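Local coordinates for protein cellulosomal family-48 processive glycoside hydrolase (Bacteroides cellulosolvens, PDB 2Y3N) that carries a calcium-binding dockerin domain, the part in this chain, that docks onto a cohesin, while the whole enzyme probably cleaves cellulose processively, at residues V3-M17 with D52-K64. Sequence-based numbering, arbitrary orientation.
Sequences VKLKGDLNGDGVINM and DAIILAQYFGKTK. With CA (calcium ion), chain G; CA (calcium ion), chain H.
Gly13 accepts one backbone hydrogen bond from the tail that follows helix 50-59, and Ile15 gives one and accepts one: Lys64 N gives to Gly13 O (3.0 Å), Ile15 N to Lys62 O (3.0 Å) and Gly61 N to Ile15 O (2.9 Å), around a single bridge between Val14 and Thr63. The first two donors approach nearly in line with the carbonyl they meet, whereas Gly61 N comes in tilted from the carbonyl plane. Beside the bridge the side chains of Val14 and Thr63 run together, pointing the same way, with Val14 CG1 3.7 Å from Thr63 CG2. Ile15 packs against the turn at the helix end, its CB and CG2 resting on Tyr59 O. Its CG2, anti to the backbone N, is set 3.5 Å from Phe60 CA, while CG1 rests near Lys62 CB.

The arrangement illustrates how a dockerin, built on two calcium-binding loops of the EF-hand kind, closes its ends on each other. One calcium ion is held by Asp8, Asn10 and Asp12 through their OD1 atoms, by Val14 O, by a water and by Asp19; the same residue, Val14, thus serves both metal and bridge. Asp8 OD2 accepts the N-H of Gly13 on its syn side, somewhat out of the carboxylate plane, which probably helps to hold the group in place. Asp52 binds the second calcium ion, with Asp45 and Val47.

Lys6 lies across the Tyr59 ring, CB over one face 4.1 Å from the centroid, and Gln58 CB covers the opposite face. Bends at chi2 and chi4 bring Lys6 NZ round to donate to Tyr59 OH (2.9 Å). Leu56 CD1 presses on Gly7 at 3.4 Å from its CA, a tight fit where the loop carries no side chain. Asn16 and Phe60 also meet the chain of another protein, Asn16 ND2 hydrogen-bonding to its backbone.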
# COMPACT_ATOMS: atom_id res chain seq x y z
N VAL D 3 0.07 -20.25 -17.76
CA VAL D 3 0.13 -18.79 -17.81
C VAL D 3 1.31 -18.15 -17.02
O VAL D 3 1.47 -18.36 -15.81
CB VAL D 3 -1.23 -18.14 -17.40
CG1 VAL D 3 -1.23 -16.67 -17.78
CG2 VAL D 3 -2.39 -18.91 -18.08
N LYS D 4 2.09 -17.33 -17.72
CA LYS D 4 3.29 -16.70 -17.14
C LYS D 4 3.22 -15.24 -17.53
O LYS D 4 3.83 -14.83 -18.53
CB LYS D 4 4.58 -17.37 -17.70
CG LYS D 4 4.88 -18.82 -17.11
CD LYS D 4 6.41 -19.11 -17.02
CE LYS D 4 6.80 -20.59 -17.16
NZ LYS D 4 6.26 -21.46 -16.05
N LEU D 5 2.44 -14.47 -16.77
CA LEU D 5 2.39 -13.05 -17.00
C LEU D 5 3.78 -12.45 -16.84
O LEU D 5 4.57 -12.91 -16.00
CB LEU D 5 1.44 -12.34 -16.03
CG LEU D 5 0.01 -12.89 -15.97
CD1 LEU D 5 -0.68 -12.14 -14.86
CD2 LEU D 5 -0.71 -12.70 -17.29
N LYS D 6 4.05 -11.43 -17.67
CA LYS D 6 5.26 -10.63 -17.61
C LYS D 6 5.26 -9.98 -16.23
O LYS D 6 4.33 -9.23 -15.89
CB LYS D 6 5.25 -9.58 -18.73
CG LYS D 6 6.58 -8.86 -19.02
CD LYS D 6 6.72 -8.61 -20.53
CE LYS D 6 8.09 -7.98 -20.93
NZ LYS D 6 8.22 -6.56 -20.50
N GLY D 7 6.25 -10.32 -15.42
CA GLY D 7 6.37 -9.71 -14.10
C GLY D 7 5.88 -10.62 -13.00
O GLY D 7 6.06 -10.34 -11.82
N ASP D 8 5.25 -11.73 -13.38
CA ASP D 8 4.81 -12.73 -12.39
C ASP D 8 6.01 -13.60 -11.92
O ASP D 8 6.15 -14.76 -12.36
CB ASP D 8 3.71 -13.62 -13.00
CG ASP D 8 3.01 -14.49 -11.95
OD1 ASP D 8 3.24 -14.23 -10.75
OD2 ASP D 8 2.26 -15.43 -12.31
N LEU D 9 6.86 -13.09 -11.04
CA LEU D 9 8.08 -13.82 -10.67
C LEU D 9 7.88 -15.10 -9.84
O LEU D 9 8.72 -16.00 -9.86
CB LEU D 9 9.07 -12.89 -9.99
CG LEU D 9 9.59 -11.76 -10.88
CD1 LEU D 9 10.63 -10.99 -10.10
CD2 LEU D 9 10.16 -12.29 -12.22
N ASN D 10 6.77 -15.20 -9.12
CA ASN D 10 6.55 -16.37 -8.27
C ASN D 10 5.43 -17.24 -8.79
O ASN D 10 4.93 -18.10 -8.08
CB ASN D 10 6.33 -15.95 -6.80
CG ASN D 10 5.07 -15.13 -6.63
OD1 ASN D 10 4.30 -14.95 -7.58
ND2 ASN D 10 4.86 -14.61 -5.43
N GLY D 11 5.02 -16.99 -10.03
CA GLY D 11 4.09 -17.90 -10.73
C GLY D 11 2.73 -18.15 -10.07
O GLY D 11 2.19 -19.26 -10.19
N ASP D 12 2.16 -17.13 -9.42
CA ASP D 12 0.86 -17.27 -8.75
C ASP D 12 -0.31 -16.69 -9.54
O ASP D 12 -1.42 -16.65 -9.04
CB ASP D 12 0.88 -16.72 -7.31
CG ASP D 12 1.11 -15.22 -7.24
OD1 ASP D 12 1.33 -14.59 -8.30
OD2 ASP D 12 1.09 -14.67 -6.13
N GLY D 13 -0.07 -16.20 -10.76
CA GLY D 13 -1.18 -15.61 -11.54
C GLY D 13 -1.48 -14.12 -11.35
O GLY D 13 -2.31 -13.56 -12.09
N VAL D 14 -0.81 -13.47 -10.39
CA VAL D 14 -1.07 -12.04 -10.09
C VAL D 14 0.27 -11.31 -9.95
O VAL D 14 1.31 -11.91 -9.69
CB VAL D 14 -1.94 -11.80 -8.80
CG1 VAL D 14 -3.30 -12.55 -8.86
CG2 VAL D 14 -1.15 -12.15 -7.53
N ILE D 15 0.25 -10.02 -10.23
CA ILE D 15 1.45 -9.23 -10.12
C ILE D 15 1.22 -8.34 -8.92
O ILE D 15 0.42 -7.43 -8.99
CB ILE D 15 1.65 -8.31 -11.34
CG1 ILE D 15 1.60 -9.09 -12.67
CG2 ILE D 15 2.96 -7.43 -11.21
CD1 ILE D 15 2.42 -10.26 -12.67
N ASN D 16 1.98 -8.58 -7.85
CA ASN D 16 1.94 -7.73 -6.68
C ASN D 16 3.34 -7.54 -6.02
O ASN D 16 4.41 -7.71 -6.66
CB ASN D 16 0.90 -8.28 -5.67
CG ASN D 16 1.19 -9.75 -5.24
OD1 ASN D 16 2.34 -10.18 -5.20
ND2 ASN D 16 0.13 -10.50 -4.91
N MET D 17 3.33 -7.15 -4.76
CA MET D 17 4.58 -6.71 -4.08
C MET D 17 5.49 -7.91 -3.78
O MET D 17 6.73 -7.76 -3.67
CB MET D 17 4.22 -5.93 -2.79
CG MET D 17 5.44 -5.34 -2.07
SD MET D 17 6.38 -4.18 -3.06
CE MET D 17 5.38 -2.70 -2.86
N ASP D 52 14.45 -2.29 -14.05
CA ASP D 52 13.58 -3.45 -14.05
C ASP D 52 12.30 -3.21 -13.23
O ASP D 52 11.24 -3.75 -13.55
CB ASP D 52 14.34 -4.68 -13.52
CG ASP D 52 15.79 -4.75 -14.04
OD1 ASP D 52 16.19 -3.89 -14.85
OD2 ASP D 52 16.53 -5.68 -13.66
N ALA D 53 12.41 -2.41 -12.19
CA ALA D 53 11.29 -2.11 -11.32
C ALA D 53 10.25 -1.24 -12.05
O ALA D 53 9.03 -1.40 -11.84
CB ALA D 53 11.78 -1.41 -10.04
N ILE D 54 10.74 -0.34 -12.90
CA ILE D 54 9.88 0.58 -13.65
C ILE D 54 8.97 -0.21 -14.58
O ILE D 54 7.75 0.06 -14.64
CB ILE D 54 10.68 1.67 -14.41
CG1 ILE D 54 11.54 2.43 -13.41
CG2 ILE D 54 9.74 2.60 -15.19
CD1 ILE D 54 10.90 2.63 -12.04
N ILE D 55 9.58 -1.18 -15.27
CA ILE D 55 8.87 -2.14 -16.11
C ILE D 55 7.89 -2.97 -15.28
O ILE D 55 6.73 -3.07 -15.65
CB ILE D 55 9.85 -3.06 -16.85
CG1 ILE D 55 10.74 -2.24 -17.79
CG2 ILE D 55 9.09 -4.15 -17.60
CD1 ILE D 55 11.82 -3.05 -18.51
N LEU D 56 8.35 -3.54 -14.16
CA LEU D 56 7.50 -4.35 -13.26
C LEU D 56 6.26 -3.56 -12.81
O LEU D 56 5.18 -4.13 -12.66
CB LEU D 56 8.31 -4.89 -12.06
CG LEU D 56 7.81 -6.05 -11.15
CD1 LEU D 56 7.18 -7.19 -11.92
CD2 LEU D 56 8.92 -6.62 -10.25
N ALA D 57 6.43 -2.25 -12.64
CA ALA D 57 5.36 -1.38 -12.17
C ALA D 57 4.29 -1.13 -13.24
O ALA D 57 3.14 -0.83 -12.90
CB ALA D 57 5.92 -0.06 -11.63
N GLN D 58 4.68 -1.27 -14.51
CA GLN D 58 3.76 -1.22 -15.66
C GLN D 58 2.73 -2.34 -15.48
O GLN D 58 1.54 -2.17 -15.74
CB GLN D 58 4.48 -1.48 -17.00
CG GLN D 58 5.41 -0.39 -17.51
CD GLN D 58 6.23 -0.85 -18.73
OE1 GLN D 58 6.07 -1.97 -19.22
NE2 GLN D 58 7.12 0.03 -19.21
N TYR D 59 3.22 -3.48 -15.03
CA TYR D 59 2.40 -4.68 -14.89
C TYR D 59 1.77 -4.83 -13.51
O TYR D 59 0.83 -5.61 -13.34
CB TYR D 59 3.25 -5.87 -15.22
CG TYR D 59 3.87 -5.73 -16.59
CD1 TYR D 59 3.08 -5.73 -17.73
CD2 TYR D 59 5.25 -5.62 -16.74
CE1 TYR D 59 3.63 -5.63 -18.99
CE2 TYR D 59 5.82 -5.51 -17.99
CZ TYR D 59 5.01 -5.51 -19.12
OH TYR D 59 5.60 -5.41 -20.36
N PHE D 60 2.29 -4.10 -12.53
CA PHE D 60 1.74 -4.12 -11.17
C PHE D 60 0.19 -4.13 -11.13
O PHE D 60 -0.45 -3.22 -11.62
CB PHE D 60 2.27 -2.92 -10.37
CG PHE D 60 1.93 -2.98 -8.90
CD1 PHE D 60 2.64 -3.82 -8.04
CD2 PHE D 60 0.90 -2.18 -8.37
CE1 PHE D 60 2.36 -3.86 -6.68
CE2 PHE D 60 0.60 -2.23 -6.99
CZ PHE D 60 1.34 -3.07 -6.15
N GLY D 61 -0.41 -5.17 -10.53
CA GLY D 61 -1.88 -5.24 -10.41
C GLY D 61 -2.60 -6.13 -11.44
O GLY D 61 -3.77 -6.44 -11.23
N LYS D 62 -1.91 -6.52 -12.53
CA LYS D 62 -2.45 -7.44 -13.55
C LYS D 62 -2.75 -8.82 -12.97
O LYS D 62 -2.03 -9.27 -12.09
CB LYS D 62 -1.46 -7.60 -14.73
CG LYS D 62 -1.43 -6.42 -15.68
CD LYS D 62 -0.69 -6.76 -16.95
CE LYS D 62 -1.40 -7.87 -17.73
NZ LYS D 62 -0.49 -8.62 -18.64
N THR D 63 -3.84 -9.45 -13.42
CA THR D 63 -4.18 -10.84 -13.05
C THR D 63 -4.55 -11.64 -14.32
O THR D 63 -5.08 -11.07 -15.27
CB THR D 63 -5.33 -10.93 -12.00
OG1 THR D 63 -6.57 -10.65 -12.63
CG2 THR D 63 -5.15 -9.97 -10.79
N LYS D 64 -4.27 -12.94 -14.32
CA LYS D 64 -4.56 -13.80 -15.47
C LYS D 64 -6.06 -14.04 -15.65
O LYS D 64 -6.84 -13.79 -14.72
CB LYS D 64 -3.81 -15.13 -15.35
CG LYS D 64 -4.35 -16.02 -14.22
CD LYS D 64 -3.63 -17.37 -14.15
CE LYS D 64 -4.14 -18.16 -12.95
NZ LYS D 64 -5.51 -18.71 -13.18
CA CA G . 3.06 -13.14 -8.59
CA CA H . 17.46 -5.06 -16.66
O HOH W 1 2.71 -12.71 -6.20